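Local coordinates for mandelate racemase/muconate lactonizing protein (Thermobispora bispora, PDB 3VC5) that probably catalyses the magnesium-dependent dehydration of D-glucarate to 5-dehydro-4-deoxy-D-glucarate, as a member of the enolase superfamily, at residues 163-169 against 364-370; 206-212 against 234-240; 260-266 against 282-288; 305-311 against 333-339. All blocks are in the same frame, centred on the assembly; numbering follows the deposited sequence.

Contact 1 (163-169 against 364-370); sequences PYSAYLF and CDTHTPW. With PO4 (phosphate ion), chain B.
Tyr164 and Cys364 form a single backbone bridge. Cys364 N donates to Pro163 O, and Ser165 N donates to Cys364 O at 2.9 Å. Past this point water 1 fills in: it gives protons to Ser165 O and Thr366 O and accepts from Tyr167 N. Ser165 OG donates to Asp365 OD1 (2.8 Å), meeting it on the anti side and 22° out of the carboxylate plane. Trp370 NE1 donates to Tyr167 O (2.8 Å), nearly in line with the C=O and in the plane of the indole. Strand 161-169 belongs to the barrel of the enolase superfamily; segment 364-370 is a loop after helix 344-355, running beside the strand from Pro163 to Phe169. Tyr167, Phe169, His367 and Trp370 make an aromatic cluster. Phe169 turns its edge to the indole face, offset, with planes at 86°. With CG anti to the backbone N (chi1 -151°), the Tyr167 ring swings over to His367, its CE2 3.6 Å from His367 CE1. His367 is held at both nitrogens: ND1 by Ser339, and NE2 by phosphate O2 at 2.7 Å. Tyr167 OH bonds to Lys209 and Lys211. Thr366 CG2 meets the Tyr164 ring at CD1.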
# COMPACT_ATOMS: atom_id res chain seq x y z
N PRO A 163 -13.43 -0.02 17.22
CA PRO A 163 -13.20 0.05 18.67
C PRO A 163 -12.03 0.97 19.03
O PRO A 163 -11.00 0.98 18.35
CB PRO A 163 -12.84 -1.40 19.05
CG PRO A 163 -13.40 -2.24 17.94
CD PRO A 163 -13.23 -1.39 16.69
N TYR A 164 -12.22 1.71 20.13
CA TYR A 164 -11.24 2.59 20.72
C TYR A 164 -10.96 2.15 22.15
O TYR A 164 -11.83 1.58 22.81
CB TYR A 164 -11.68 4.08 20.66
CG TYR A 164 -11.59 4.70 19.28
CD1 TYR A 164 -10.42 5.38 18.87
CD2 TYR A 164 -12.63 4.55 18.38
CE1 TYR A 164 -10.32 5.92 17.58
CE2 TYR A 164 -12.55 5.09 17.10
CZ TYR A 164 -11.37 5.76 16.70
OH TYR A 164 -11.30 6.29 15.45
N SER A 165 -9.77 2.48 22.64
CA SER A 165 -9.37 2.24 24.03
C SER A 165 -9.70 3.44 24.92
O SER A 165 -9.86 4.58 24.45
CB SER A 165 -7.86 1.95 24.10
OG SER A 165 -7.14 3.08 23.63
N ALA A 166 -9.80 3.16 26.21
CA ALA A 166 -9.85 4.18 27.24
C ALA A 166 -8.41 4.64 27.50
O ALA A 166 -7.59 3.84 27.97
CB ALA A 166 -10.44 3.59 28.53
N TYR A 167 -8.13 5.90 27.21
CA TYR A 167 -6.76 6.44 27.30
C TYR A 167 -6.62 7.09 28.69
O TYR A 167 -7.01 8.23 28.90
CB TYR A 167 -6.49 7.48 26.21
CG TYR A 167 -5.03 7.56 25.79
CD1 TYR A 167 -3.99 7.29 26.68
CD2 TYR A 167 -4.69 7.95 24.49
CE1 TYR A 167 -2.65 7.35 26.28
CE2 TYR A 167 -3.34 8.02 24.07
CZ TYR A 167 -2.34 7.74 24.96
OH TYR A 167 -0.98 7.76 24.57
N LEU A 168 -6.12 6.31 29.64
CA LEU A 168 -5.98 6.78 31.00
C LEU A 168 -4.64 7.48 31.21
O LEU A 168 -3.57 7.07 30.66
CB LEU A 168 -6.10 5.61 31.99
CG LEU A 168 -7.26 4.62 31.82
CD1 LEU A 168 -7.25 3.55 32.93
CD2 LEU A 168 -8.62 5.37 31.81
N PHE A 169 -4.69 8.50 32.06
CA PHE A 169 -3.52 9.27 32.43
C PHE A 169 -3.52 9.52 33.91
O PHE A 169 -4.57 9.82 34.49
CB PHE A 169 -3.56 10.66 31.81
CG PHE A 169 -3.30 10.69 30.31
CD1 PHE A 169 -4.31 10.39 29.40
CD2 PHE A 169 -2.05 11.07 29.82
CE1 PHE A 169 -4.08 10.45 28.01
CE2 PHE A 169 -1.80 11.11 28.42
CZ PHE A 169 -2.80 10.80 27.53
N CYS A 364 -8.12 1.27 18.52
CA CYS A 364 -7.35 2.49 18.29
C CYS A 364 -7.34 3.37 19.52
O CYS A 364 -8.30 3.40 20.31
CB CYS A 364 -7.94 3.31 17.13
SG CYS A 364 -7.97 2.49 15.52
N ASP A 365 -6.28 4.17 19.66
CA ASP A 365 -6.23 5.17 20.74
C ASP A 365 -7.00 6.42 20.34
O ASP A 365 -7.05 6.76 19.17
CB ASP A 365 -4.79 5.54 21.08
CG ASP A 365 -4.05 4.41 21.77
OD1 ASP A 365 -4.69 3.45 22.25
OD2 ASP A 365 -2.80 4.45 21.76
N THR A 366 -7.60 7.09 21.33
CA THR A 366 -8.10 8.45 21.11
C THR A 366 -8.07 9.26 22.41
O THR A 366 -8.27 8.70 23.50
CB THR A 366 -9.55 8.46 20.54
OG1 THR A 366 -9.93 9.83 20.30
CG2 THR A 366 -10.55 7.75 21.45
N HIS A 367 -7.79 10.56 22.29
CA HIS A 367 -7.87 11.48 23.43
C HIS A 367 -9.28 12.03 23.61
O HIS A 367 -9.52 12.84 24.49
CB HIS A 367 -6.91 12.65 23.24
CG HIS A 367 -5.45 12.29 23.42
ND1 HIS A 367 -4.73 11.57 22.49
CD2 HIS A 367 -4.60 12.55 24.44
CE1 HIS A 367 -3.48 11.43 22.92
NE2 HIS A 367 -3.38 12.02 24.10
N THR A 368 -10.20 11.61 22.76
CA THR A 368 -11.53 12.24 22.72
C THR A 368 -12.15 12.58 24.10
O THR A 368 -12.57 13.70 24.31
CB THR A 368 -12.52 11.42 21.86
OG1 THR A 368 -12.10 11.45 20.48
CG2 THR A 368 -13.94 11.96 21.99
N PRO A 369 -12.17 11.63 25.06
CA PRO A 369 -12.88 11.96 26.32
C PRO A 369 -12.32 13.23 26.99
O PRO A 369 -13.07 13.99 27.63
CB PRO A 369 -12.61 10.74 27.20
CG PRO A 369 -12.42 9.60 26.18
CD PRO A 369 -11.63 10.24 25.07
N TRP A 370 -11.01 13.45 26.87
CA TRP A 370 -10.32 14.53 27.58
C TRP A 370 -10.71 15.89 27.04
O TRP A 370 -10.54 16.91 27.74
CB TRP A 370 -8.78 14.32 27.45
CG TRP A 370 -8.41 13.02 28.15
CD1 TRP A 370 -7.88 11.90 27.58
CD2 TRP A 370 -8.59 12.70 29.55
NE1 TRP A 370 -7.71 10.91 28.53
CE2 TRP A 370 -8.16 11.37 29.74
CE3 TRP A 370 -9.11 13.41 30.65
CZ2 TRP A 370 -8.18 10.75 31.00
CZ3 TRP A 370 -9.14 12.78 31.89
CH2 TRP A 370 -8.69 11.47 32.06
P PO4 B . 0.51 12.47 24.61
O1 PO4 B . 1.01 12.80 25.96
O2 PO4 B . -0.91 12.97 24.58
O3 PO4 B . 1.29 13.15 23.57
O4 PO4 B . 0.59 11.04 24.44
O HOH W 1 -10.01 7.28 25.32
O HOH W 2 -7.27 5.61 23.80

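Contact 2 (206-212 against 234-240); sequences RSIKLKG and LPLRLDP. With PO4 (phosphate ion), chain B.
Lys211 NZ and Lys209 NZ converge on one oxygen, Asp239 OD2. Lys211 NZ lies 3.1 Å from Asp239 OD2, above the carboxylate plane (46° out). The Lys209 bond is weak, with NZ 3.3 Å from Asp239 OD2. Lys209 is extended and slants past the aspartate, its CE against Asp239 CB (3.5 Å). Lys211 runs alongside the aspartate and bends at chi2 (64°) and chi3 (121°), which brings NZ back over the carboxylate. The same NZ donates to phosphate O4 at 2.7 Å. Further out, Asn241 and Tyr167 also hold Lys211 NZ, and Asn241 N holds Asp239 OD1. Lys209 has its strongest partner in Glu264 and a second in Asp365. Arg237, on the same face, reaches Glu261 and Asp365. Backbone pairing puts Lys209, Lys211 and Asp239 on the same face: strands 208-211 and 236-239 are parallel neighbours in a beta-alpha-beta unit of the barrel, joined through helix 217-230. Asp239 N donates to Leu210 O and Gly212 N to Asp239 O at 2.8 Å. On the helix-facing side Ile208 CB packs on Leu236 CD2 (3.6 Å), and Leu210 lies beside Leu238. Asp239 is a magnesium ligand, though no metal is bound to this chain, and Lys211 a predicted proton acceptor. The geometry thus places a metal-binding carboxylate beside a probable catalytic amine, and that amine holds the bound phosphate.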
# COMPACT_ATOMS: atom_id res chain seq x y z
N ARG A 206 -13.77 -1.00 25.60
CA ARG A 206 -13.55 -2.41 25.92
C ARG A 206 -12.06 -2.80 25.97
O ARG A 206 -11.73 -4.00 26.04
CB ARG A 206 -14.33 -3.30 24.94
CG ARG A 206 -15.87 -3.09 25.01
CD ARG A 206 -16.59 -3.93 23.99
NE ARG A 206 -18.03 -3.94 24.21
CZ ARG A 206 -18.88 -4.70 23.53
NH1 ARG A 206 -18.43 -5.50 22.58
NH2 ARG A 206 -20.18 -4.66 23.79
N SER A 207 -11.19 -1.79 25.90
CA SER A 207 -9.74 -1.92 25.98
C SER A 207 -9.29 -0.72 26.81
O SER A 207 -9.95 0.34 26.79
CB SER A 207 -9.08 -1.82 24.58
OG SER A 207 -9.13 -3.03 23.87
N ILE A 208 -8.18 -0.87 27.52
CA ILE A 208 -7.66 0.17 28.41
C ILE A 208 -6.17 0.38 28.18
O ILE A 208 -5.43 -0.60 28.08
CB ILE A 208 -7.87 -0.23 29.89
CG1 ILE A 208 -9.37 -0.33 30.21
CG2 ILE A 208 -7.21 0.77 30.81
CD1 ILE A 208 -9.63 -0.97 31.59
N LYS A 209 -5.76 1.64 28.12
CA LYS A 209 -4.35 2.01 28.02
C LYS A 209 -4.01 2.92 29.18
O LYS A 209 -4.79 3.81 29.53
CB LYS A 209 -4.12 2.77 26.71
CG LYS A 209 -2.72 3.26 26.52
CD LYS A 209 -2.60 3.98 25.20
CE LYS A 209 -1.11 4.21 24.94
NZ LYS A 209 -0.83 4.89 23.71
N LEU A 210 -2.86 2.71 29.80
CA LEU A 210 -2.37 3.63 30.81
C LEU A 210 -1.14 4.32 30.32
O LEU A 210 -0.14 3.64 29.97
CB LEU A 210 -2.04 2.87 32.11
CG LEU A 210 -1.45 3.70 33.27
CD1 LEU A 210 -2.34 4.89 33.67
CD2 LEU A 210 -1.14 2.84 34.50
N LYS A 211 -1.18 5.65 30.32
CA LYS A 211 0.01 6.46 30.05
C LYS A 211 0.93 6.39 31.26
O LYS A 211 0.54 6.82 32.35
CB LYS A 211 -0.39 7.93 29.83
CG LYS A 211 0.74 8.83 29.37
CD LYS A 211 1.22 8.35 27.98
CE LYS A 211 1.11 9.39 26.94
NZ LYS A 211 1.59 8.80 25.64
N GLY A 212 2.16 5.89 31.06
CA GLY A 212 3.13 5.80 32.17
C GLY A 212 4.35 6.71 31.99
O GLY A 212 4.28 7.75 31.30
N LEU A 234 -10.73 -7.24 29.87
CA LEU A 234 -10.39 -6.09 29.00
C LEU A 234 -8.89 -6.04 28.72
O LEU A 234 -8.10 -6.05 29.66
CB LEU A 234 -10.84 -4.76 29.62
CG LEU A 234 -12.31 -4.51 29.99
CD1 LEU A 234 -12.61 -3.02 30.00
CD2 LEU A 234 -13.27 -5.24 29.06
N PRO A 235 -8.51 -6.01 27.44
CA PRO A 235 -7.09 -5.91 27.13
C PRO A 235 -6.49 -4.64 27.74
O PRO A 235 -7.14 -3.59 27.75
CB PRO A 235 -7.07 -5.84 25.59
CG PRO A 235 -8.35 -6.52 25.17
CD PRO A 235 -9.34 -6.17 26.23
N LEU A 236 -5.26 -4.75 28.24
CA LEU A 236 -4.58 -3.64 28.92
C LEU A 236 -3.27 -3.31 28.24
O LEU A 236 -2.56 -4.22 27.81
CB LEU A 236 -4.26 -4.00 30.37
CG LEU A 236 -5.44 -4.39 31.27
CD1 LEU A 236 -4.95 -4.66 32.68
CD2 LEU A 236 -6.49 -3.31 31.27
N ARG A 237 -2.94 -2.02 28.16
CA ARG A 237 -1.65 -1.60 27.58
C ARG A 237 -1.02 -0.63 28.55
O ARG A 237 -1.72 0.06 29.26
CB ARG A 237 -1.88 -0.85 26.26
CG ARG A 237 -2.72 -1.60 25.23
CD ARG A 237 -3.50 -0.59 24.34
NE ARG A 237 -4.19 -1.29 23.29
CZ ARG A 237 -4.81 -0.72 22.27
NH1 ARG A 237 -5.36 -1.50 21.34
NH2 ARG A 237 -4.88 0.62 22.17
N LEU A 238 0.32 -0.56 28.55
CA LEU A 238 1.05 0.39 29.38
C LEU A 238 2.06 1.09 28.49
O LEU A 238 2.76 0.41 27.73
CB LEU A 238 1.77 -0.33 30.53
CG LEU A 238 2.67 0.51 31.45
CD1 LEU A 238 1.91 1.64 32.14
CD2 LEU A 238 3.35 -0.39 32.50
N ASP A 239 2.13 2.42 28.60
CA ASP A 239 2.91 3.24 27.65
C ASP A 239 3.83 4.24 28.37
O ASP A 239 3.44 5.38 28.62
CB ASP A 239 1.93 3.99 26.73
CG ASP A 239 2.63 4.90 25.75
OD1 ASP A 239 3.86 4.75 25.52
OD2 ASP A 239 1.93 5.77 25.19
N PRO A 240 5.08 3.82 28.70
CA PRO A 240 5.99 4.74 29.39
C PRO A 240 6.74 5.76 28.49
O PRO A 240 7.55 6.52 29.00
CB PRO A 240 6.99 3.80 30.08
CG PRO A 240 6.46 2.43 29.92
CD PRO A 240 5.57 2.44 28.72
P PO4 B . 0.51 12.47 24.61
O1 PO4 B . 1.01 12.80 25.96
O2 PO4 B . -0.91 12.97 24.58
O3 PO4 B . 1.29 13.15 23.57
O4 PO4 B . 0.59 11.04 24.44

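Contact 3 (260-266 against 282-288); sequences LEYLEDP and MPLATNM
The Tyr262 ring carries Ala285 CB over one face, a CH-pi contact with CB 3.9 Å from the centroid, and has Glu264 OE1 at its edge, in plane. Strands 262-264 and 284-286 are parallel barrel neighbours, linked by helix 270-277 as a beta-alpha-beta unit. CG of Tyr262 sits between the backbone N and the carbonyl carbon (chi1 55°), and this turns the ring over Ala285. Tyr262 OH is hydrogen-bonded to Ser336 OG. The carboxylate of Glu264 and the amide of Asn287 are almost perpendicular, planes 81° apart. Both residues are magnesium ligands, though no metal is bound to this chain. Glu264 OE2 comes within 3.0 Å of Asn287 OD1. Both atoms are acceptors and make no hydrogen bond; the closeness fits two ligands turned to a common metal site. Lys209 is the salt-bridge partner of Glu264.

Leu263 N donates to Pro283 O, Ala285 N to Leu263 O and Asp265 N to Ala285 O. On the helix side Leu263 CB packs 3.8 Å from Leu284 CD2, the two leucines lying side by side. Met282 CG touches Leu263 CB.

Asp265 closes the strand ends, each oxygen with its own donor. Asn287 N meets the syn lone pair of Asp265 OD2 at 2.9 Å. Thr286 OG1 gives its proton to Asp265 OD1 in a very short bond of 2.5 Å and accepts from Met288 N at 2.9 Å, an ST turn.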
# COMPACT_ATOMS: atom_id res chain seq x y z
N LEU A 260 -0.69 -7.84 29.88
CA LEU A 260 -0.73 -6.80 28.82
C LEU A 260 -1.00 -7.34 27.41
O LEU A 260 -0.42 -8.35 26.99
CB LEU A 260 0.59 -6.00 28.81
CG LEU A 260 0.95 -5.20 30.07
CD1 LEU A 260 2.34 -4.59 29.93
CD2 LEU A 260 -0.09 -4.12 30.44
N GLU A 261 -1.88 -6.66 26.67
CA GLU A 261 -2.07 -6.86 25.23
C GLU A 261 -0.71 -6.57 24.57
O GLU A 261 -0.26 -7.31 23.68
CB GLU A 261 -3.15 -5.91 24.71
CG GLU A 261 -3.44 -6.01 23.21
CD GLU A 261 -4.45 -4.98 22.73
OE1 GLU A 261 -4.68 -3.97 23.44
OE2 GLU A 261 -5.04 -5.19 21.64
N TYR A 262 -0.08 -5.48 25.00
CA TYR A 262 1.27 -5.12 24.56
C TYR A 262 1.90 -4.09 25.50
O TYR A 262 1.19 -3.40 26.25
CB TYR A 262 1.31 -4.65 23.08
CG TYR A 262 0.41 -3.51 22.62
CD1 TYR A 262 -0.64 -3.76 21.71
CD2 TYR A 262 0.63 -2.19 23.03
CE1 TYR A 262 -1.43 -2.74 21.25
CE2 TYR A 262 -0.20 -1.14 22.57
CZ TYR A 262 -1.22 -1.44 21.67
OH TYR A 262 -2.05 -0.45 21.17
N LEU A 263 3.23 -4.02 25.49
CA LEU A 263 3.97 -3.04 26.28
C LEU A 263 4.51 -2.00 25.27
O LEU A 263 5.29 -2.34 24.39
CB LEU A 263 5.11 -3.72 27.07
CG LEU A 263 6.07 -2.84 27.87
CD1 LEU A 263 5.30 -1.97 28.89
CD2 LEU A 263 7.17 -3.70 28.58
N GLU A 264 4.09 -0.76 25.40
CA GLU A 264 4.31 0.24 24.36
C GLU A 264 5.49 1.14 24.73
O GLU A 264 5.49 1.77 25.79
CB GLU A 264 3.04 1.09 24.26
CG GLU A 264 3.03 2.09 23.16
CD GLU A 264 1.68 2.77 23.07
OE1 GLU A 264 0.66 2.09 23.26
OE2 GLU A 264 1.64 3.98 22.81
N ASP A 265 6.53 1.16 23.88
CA ASP A 265 7.69 2.05 24.12
C ASP A 265 8.23 2.06 25.54
O ASP A 265 8.33 3.11 26.18
CB ASP A 265 7.33 3.48 23.71
CG ASP A 265 7.26 3.60 22.20
OD1 ASP A 265 8.20 3.06 21.53
OD2 ASP A 265 6.27 4.17 21.68
N PRO A 266 8.61 0.87 26.05
CA PRO A 266 9.21 0.92 27.40
C PRO A 266 10.57 1.67 27.44
O PRO A 266 10.90 2.29 28.45
CB PRO A 266 9.39 -0.56 27.74
CG PRO A 266 9.40 -1.26 26.43
CD PRO A 266 8.46 -0.50 25.56
N MET A 282 5.21 -10.45 26.42
CA MET A 282 4.20 -9.82 25.58
C MET A 282 4.89 -9.05 24.44
O MET A 282 6.05 -8.68 24.57
CB MET A 282 3.32 -8.88 26.42
CG MET A 282 3.99 -7.60 26.87
SD MET A 282 5.12 -7.85 28.27
CE MET A 282 4.05 -8.58 29.52
N PRO A 283 4.17 -8.83 23.32
CA PRO A 283 4.71 -7.99 22.24
C PRO A 283 4.98 -6.55 22.70
O PRO A 283 4.29 -6.04 23.60
CB PRO A 283 3.59 -7.96 21.21
CG PRO A 283 2.58 -9.02 21.60
CD PRO A 283 2.79 -9.30 23.07
N LEU A 284 5.98 -5.90 22.10
CA LEU A 284 6.19 -4.47 22.28
C LEU A 284 5.50 -3.73 21.13
O LEU A 284 5.33 -4.28 20.03
CB LEU A 284 7.68 -4.12 22.23
CG LEU A 284 8.55 -4.78 23.31
CD1 LEU A 284 9.93 -4.11 23.35
CD2 LEU A 284 7.88 -4.75 24.68
N ALA A 285 5.09 -2.48 21.41
CA ALA A 285 4.52 -1.61 20.40
C ALA A 285 5.31 -0.32 20.38
O ALA A 285 6.01 -0.00 21.34
CB ALA A 285 3.06 -1.30 20.76
N THR A 286 5.16 0.47 19.31
CA THR A 286 5.82 1.77 19.32
C THR A 286 5.03 2.83 18.54
O THR A 286 4.33 2.50 17.54
CB THR A 286 7.26 1.69 18.71
OG1 THR A 286 7.98 2.88 19.05
CG2 THR A 286 7.21 1.56 17.20
N ASN A 287 5.18 4.08 18.98
CA ASN A 287 4.99 5.23 18.08
C ASN A 287 6.16 6.20 18.26
O ASN A 287 5.99 7.42 18.12
CB ASN A 287 3.66 5.96 18.34
CG ASN A 287 3.44 6.31 19.81
OD1 ASN A 287 2.63 5.66 20.48
ND2 ASN A 287 4.10 7.36 20.32
N MET A 288 7.36 5.65 18.53
CA MET A 288 8.56 6.46 18.78
C MET A 288 9.76 6.03 17.99
O MET A 288 10.45 6.89 17.48
CB MET A 288 8.95 6.53 20.28
CG MET A 288 7.85 7.19 21.13
SD MET A 288 8.25 7.20 22.90
CE MET A 288 9.61 8.37 22.99

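Contact 4 (305-311 against 333-339); sequences IGVLLID and IELSMHS
Asp311 and His338 cross obliquely, with carboxylate and imidazole planes 35° apart. His338 ND1 donates to Asp311 OD2 at 2.6 Å, and the bond is nearly straight (164°). The oxygen lies in the ring plane and uses its anti lone pair. With Asp311 CG anti to the backbone N (chi1 -178°), the carboxylate reaches across to the imidazole, while its OD1 caps His313 N at the start of helix 312-315. The ND1 bond fixes the rotation of the ring. Leu309 crosses His338 at about a right angle, its CB 3.7 Å from His338 CB. Leu309 CG also packs on Ser336 CB at 3.9 Å. Ser336 itself turns OG to Tyr262.

On the opposite side of the sheet, Ile310 and Leu335 meet at a slant, Ile310 CB lying 3.9 Å from Leu335 CD2. Ile333 CG2 presses on Leu308 CB. Helix 318-330 covers this apolar face.

The backbones run parallel in register from Val307 with Glu334 to Ile310 with Met337. His338 N donates to Ile310 O at 2.9 Å, which sets the histidine just past the strand end. His338 is predicted to be a proton acceptor, and it lies beside the magnesium ligand Asn287. A histidine held by an aspartate at the C-terminal ends of neighbouring barrel strands is the arrangement of the mandelate racemase active site.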
# COMPACT_ATOMS: atom_id res chain seq x y z
N ILE A 305 9.63 -4.41 17.64
CA ILE A 305 8.18 -4.38 17.90
C ILE A 305 7.45 -5.55 17.27
O ILE A 305 7.88 -6.10 16.25
CB ILE A 305 7.51 -3.09 17.40
CG1 ILE A 305 7.62 -3.02 15.87
CG2 ILE A 305 8.09 -1.86 18.14
CD1 ILE A 305 6.95 -1.80 15.22
N GLY A 306 6.32 -5.89 17.89
CA GLY A 306 5.36 -6.77 17.30
C GLY A 306 4.14 -5.98 16.85
O GLY A 306 3.32 -6.51 16.09
N VAL A 307 3.99 -4.73 17.32
CA VAL A 307 2.82 -3.89 17.02
C VAL A 307 3.28 -2.47 16.67
O VAL A 307 4.01 -1.84 17.45
CB VAL A 307 1.86 -3.81 18.22
CG1 VAL A 307 0.64 -2.96 17.86
CG2 VAL A 307 1.43 -5.21 18.67
N LEU A 308 2.86 -1.96 15.51
CA LEU A 308 3.10 -0.57 15.13
C LEU A 308 1.80 0.23 15.39
O LEU A 308 0.73 -0.19 14.93
CB LEU A 308 3.44 -0.44 13.63
CG LEU A 308 3.66 0.99 13.15
CD1 LEU A 308 4.85 1.62 13.90
CD2 LEU A 308 3.88 1.00 11.63
N LEU A 309 1.90 1.36 16.08
CA LEU A 309 0.75 2.29 16.16
C LEU A 309 0.92 3.20 14.95
O LEU A 309 1.84 4.02 14.89
CB LEU A 309 0.78 3.12 17.45
CG LEU A 309 0.18 2.45 18.69
CD1 LEU A 309 1.03 1.27 19.20
CD2 LEU A 309 -0.02 3.47 19.80
N ILE A 310 0.07 3.02 13.95
CA ILE A 310 0.06 3.89 12.78
C ILE A 310 -0.60 5.22 13.20
O ILE A 310 -1.32 5.31 14.22
CB ILE A 310 -0.74 3.20 11.65
CG1 ILE A 310 -0.43 3.80 10.28
CG2 ILE A 310 -2.25 3.31 11.89
CD1 ILE A 310 1.02 3.53 9.86
N ASP A 311 -0.38 6.26 12.41
CA ASP A 311 -0.97 7.56 12.71
C ASP A 311 -0.92 8.37 11.43
O ASP A 311 0.18 8.74 10.98
CB ASP A 311 -0.24 8.27 13.87
CG ASP A 311 -0.87 9.60 14.23
OD1 ASP A 311 -1.48 10.24 13.31
OD2 ASP A 311 -0.67 10.08 15.38
N ILE A 333 3.87 -7.72 11.53
CA ILE A 333 3.75 -6.65 12.52
C ILE A 333 2.29 -6.24 12.53
O ILE A 333 1.74 -5.88 11.50
CB ILE A 333 4.64 -5.44 12.15
CG1 ILE A 333 6.12 -5.86 12.21
CG2 ILE A 333 4.37 -4.23 13.07
CD1 ILE A 333 7.07 -4.89 11.57
N GLU A 334 1.66 -6.33 13.68
CA GLU A 334 0.23 -5.96 13.77
C GLU A 334 0.06 -4.45 13.92
O GLU A 334 1.03 -3.76 14.21
CB GLU A 334 -0.44 -6.72 14.89
CG GLU A 334 -0.48 -8.18 14.58
CD GLU A 334 -0.89 -9.01 15.74
OE1 GLU A 334 -1.31 -8.45 16.78
OE2 GLU A 334 -0.78 -10.25 15.61
N LEU A 335 -1.16 -3.95 13.71
CA LEU A 335 -1.39 -2.51 13.76
C LEU A 335 -2.35 -2.09 14.82
O LEU A 335 -3.42 -2.71 15.01
CB LEU A 335 -1.91 -1.99 12.42
CG LEU A 335 -0.97 -1.03 11.67
CD1 LEU A 335 0.29 -1.69 11.23
CD2 LEU A 335 -1.67 -0.41 10.45
N SER A 336 -1.96 -1.01 15.50
CA SER A 336 -2.88 -0.26 16.33
C SER A 336 -2.84 1.18 15.81
O SER A 336 -2.39 1.42 14.67
CB SER A 336 -2.42 -0.34 17.80
OG SER A 336 -3.33 0.31 18.66
N MET A 337 -3.29 2.15 16.60
CA MET A 337 -3.29 3.53 16.11
C MET A 337 -2.99 4.47 17.26
O MET A 337 -3.64 4.40 18.30
CB MET A 337 -4.66 3.90 15.52
CG MET A 337 -4.68 5.25 14.78
SD MET A 337 -6.25 5.66 13.98
CE MET A 337 -6.31 4.39 12.70
N HIS A 338 -2.03 5.36 17.05
CA HIS A 338 -1.62 6.39 18.00
C HIS A 338 -2.52 7.62 17.84
O HIS A 338 -2.95 7.97 16.71
CB HIS A 338 -0.14 6.74 17.75
CG HIS A 338 0.30 8.04 18.38
ND1 HIS A 338 0.23 9.26 17.72
CD2 HIS A 338 0.82 8.29 19.60
CE1 HIS A 338 0.69 10.21 18.52
NE2 HIS A 338 1.05 9.65 19.68
N SER A 339 -2.72 8.31 18.96
CA SER A 339 -3.53 9.52 19.01
C SER A 339 -2.70 10.69 19.59
O SER A 339 -1.83 10.47 20.46
CB SER A 339 -4.80 9.25 19.85
OG SER A 339 -5.52 10.44 20.05

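In the fold
All four contacts reach one sheet, the barrel of the enolase superfamily; segment 364-370 is a loop beside it. Along the chain contacts 2, 3 and 4 follow in series, all between the two segments of contact 1. Strand 161-169 of contact 1 neighbours 208-211, 236-239 neighbours 262-264, and 284-286 neighbours 307-310, so the contacts pass round the barrel. Centres of successive contacts are about 9 to 10 Å apart. The centres of contacts 1 and 4 lie about 15 Å apart, yet segment 364-370 bonds to 333-339. The predicted acceptors come from contacts 2 and 4, the magnesium ligands from contacts 2 and 3. All thus gather at the C-terminal ends of the barrel strands, as in this superfamily.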